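Local coordinates for Rod shape determining protein RodA (Thermus thermophilus, PDB 6BAR) that probably polymerises lipid-linked disaccharide peptides into peptidoglycan strands for cell wall elongation, as a membrane-embedded glycosyltransferase of the SEDS family, at residues A156-F161 with G308-V313. Numbering follows the deposited sequence.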
loop_
_atom_site.group_PDB
_atom_site.type_symbol
_atom_site.label_atom_id
_atom_site.label_comp_id
_atom_site.label_asym_id
_atom_site.label_seq_id
_atom_site.Cartn_x
_atom_site.Cartn_y
_atom_site.Cartn_z
ATOM N N ALA A 156 -3.325 7.869 7.036
ATOM C CA ALA A 156 -3.480 7.503 8.439
ATOM C C ALA A 156 -4.399 6.299 8.590
ATOM O O ALA A 156 -4.111 5.387 9.373
ATOM C CB ALA A 156 -4.004 8.691 9.244
ATOM N N LEU A 157 -5.504 6.272 7.838
ATOM C CA LEU A 157 -6.405 5.124 7.883
ATOM C C LEU A 157 -5.716 3.859 7.395
ATOM O O LEU A 157 -5.852 2.796 8.012
ATOM C CB LEU A 157 -7.655 5.393 7.048
ATOM C CG LEU A 157 -8.663 6.359 7.654
ATOM C CD1 LEU A 157 -9.863 6.481 6.738
ATOM C CD2 LEU A 157 -9.081 5.892 9.033
ATOM N N VAL A 158 -4.986 3.950 6.279
ATOM C CA VAL A 158 -4.271 2.783 5.759
ATOM C C VAL A 158 -3.297 2.253 6.798
ATOM O O VAL A 158 -3.264 1.052 7.093
ATOM C CB VAL A 158 -3.547 3.129 4.449
ATOM C CG1 VAL A 158 -2.778 1.925 3.949
ATOM C CG2 VAL A 158 -4.537 3.585 3.409
ATOM N N VAL A 159 -2.489 3.146 7.370
ATOM C CA VAL A 159 -1.494 2.745 8.359
ATOM C C VAL A 159 -2.163 2.083 9.557
ATOM O O VAL A 159 -1.781 0.979 9.971
ATOM C CB VAL A 159 -0.652 3.959 8.786
ATOM C CG1 VAL A 159 0.136 3.642 10.044
ATOM C CG2 VAL A 159 0.277 4.378 7.654
ATOM N N LEU A 160 -3.167 2.750 10.132
ATOM C CA LEU A 160 -3.823 2.224 11.322
ATOM C C LEU A 160 -4.466 0.873 11.044
ATOM O O LEU A 160 -4.368 -0.048 11.864
ATOM C CB LEU A 160 -4.865 3.221 11.831
ATOM C CG LEU A 160 -5.458 2.964 13.219
ATOM C CD1 LEU A 160 -4.360 2.682 14.243
ATOM C CD2 LEU A 160 -6.300 4.149 13.659
ATOM N N PHE A 161 -5.115 0.726 9.889
ATOM C CA PHE A 161 -5.760 -0.537 9.581
ATOM C C PHE A 161 -4.740 -1.641 9.354
ATOM O O PHE A 161 -4.972 -2.793 9.742
ATOM C CB PHE A 161 -6.657 -0.386 8.362
ATOM C CG PHE A 161 -7.283 -1.663 7.944
ATOM C CD1 PHE A 161 -8.428 -2.112 8.569
ATOM C CD2 PHE A 161 -6.705 -2.439 6.953
ATOM C CE1 PHE A 161 -9.004 -3.301 8.197
ATOM C CE2 PHE A 161 -7.273 -3.628 6.575
ATOM C CZ PHE A 161 -8.425 -4.064 7.197
ATOM N N GLY A 308 -5.801 -4.163 0.372
ATOM C CA GLY A 308 -7.240 -4.343 0.342
ATOM C C GLY A 308 -8.000 -3.166 0.924
ATOM O O GLY A 308 -9.094 -2.836 0.457
ATOM N N PHE A 309 -7.429 -2.503 1.932
ATOM C CA PHE A 309 -8.129 -1.389 2.559
ATOM C C PHE A 309 -8.195 -0.188 1.629
ATOM O O PHE A 309 -9.229 0.480 1.558
ATOM C CB PHE A 309 -7.462 -1.005 3.878
ATOM C CG PHE A 309 -8.193 0.069 4.636
ATOM C CD1 PHE A 309 -9.299 -0.242 5.409
ATOM C CD2 PHE A 309 -7.771 1.386 4.583
ATOM C CE1 PHE A 309 -9.974 0.745 6.113
ATOM C CE2 PHE A 309 -8.442 2.378 5.285
ATOM C CZ PHE A 309 -9.544 2.054 6.050
ATOM N N GLN A 310 -7.107 0.109 0.911
ATOM C CA GLN A 310 -7.198 1.175 -0.086
ATOM C C GLN A 310 -8.248 0.847 -1.141
ATOM O O GLN A 310 -9.027 1.722 -1.557
ATOM C CB GLN A 310 -5.846 1.422 -0.744
ATOM C CG GLN A 310 -4.813 1.919 0.227
ATOM C CD GLN A 310 -3.679 2.642 -0.457
ATOM O OE1 GLN A 310 -2.567 2.709 0.067
ATOM N NE2 GLN A 310 -3.954 3.196 -1.634
ATOM N N VAL A 311 -8.302 -0.417 -1.574
ATOM C CA VAL A 311 -9.297 -0.797 -2.581
ATOM C C VAL A 311 -10.715 -0.568 -2.053
ATOM O O VAL A 311 -11.568 0.031 -2.728
ATOM C CB VAL A 311 -9.085 -2.253 -3.033
ATOM C CG1 VAL A 311 -10.220 -2.693 -3.938
ATOM C CG2 VAL A 311 -7.751 -2.387 -3.747
ATOM N N VAL A 312 -10.994 -1.034 -0.832
ATOM C CA VAL A 312 -12.356 -0.890 -0.325
ATOM C C VAL A 312 -12.668 0.552 0.063
ATOM O O VAL A 312 -13.845 0.928 0.117
ATOM C CB VAL A 312 -12.646 -1.847 0.851
ATOM C CG1 VAL A 312 -12.535 -3.299 0.394
ATOM C CG2 VAL A 312 -11.739 -1.563 2.035
ATOM N N VAL A 313 -11.653 1.382 0.316
ATOM C CA VAL A 313 -11.891 2.809 0.522
ATOM C C VAL A 313 -12.359 3.454 -0.776
ATOM O O VAL A 313 -13.312 4.246 -0.793
ATOM C CB VAL A 313 -10.625 3.496 1.065
ATOM C CG1 VAL A 313 -10.639 4.987 0.736
ATOM C CG2 VAL A 313 -10.509 3.288 2.564
#
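Two helices of the SEDS membrane fold, 153-170 and 294-319, pack here through a phenylalanine pair, F161 and F309. Segments 156-161 and 308-313 lie in predicted transmembrane spans. The short segments run at 136° to each other, their axes 9.9 Å apart. The two rings form an offset stack, with centroids 4.6 Å apart and planes at 20°. With chi1 at -175°, F309 extends its ring away from its own backbone N and toward helix 153-170. F161 CB lies over the centre of the F309 ring in a CH-pi contact, 4.0 Å from the centroid. The opposite face of the F309 ring takes V313 CG2 from its own helix. L157 CB meets the edge of the F309 ring, 3.6 Å from F309 CE2. In return, F309 CD1 sits over one face of the F161 ring, toward its rim. F309 CB approaches F161 CD2 at 3.5 Å. Beside the stack, V158 CG2 packs on Q310 CG at 3.6 Å. Q310 OE1 lies beside the V158 methyls, and NE2 makes a weak hydrogen bond to T328 O. L181 of helix 175-184 also touches L157 and F161. Aromatic stacking and apolar contact therefore join the two helices at this point.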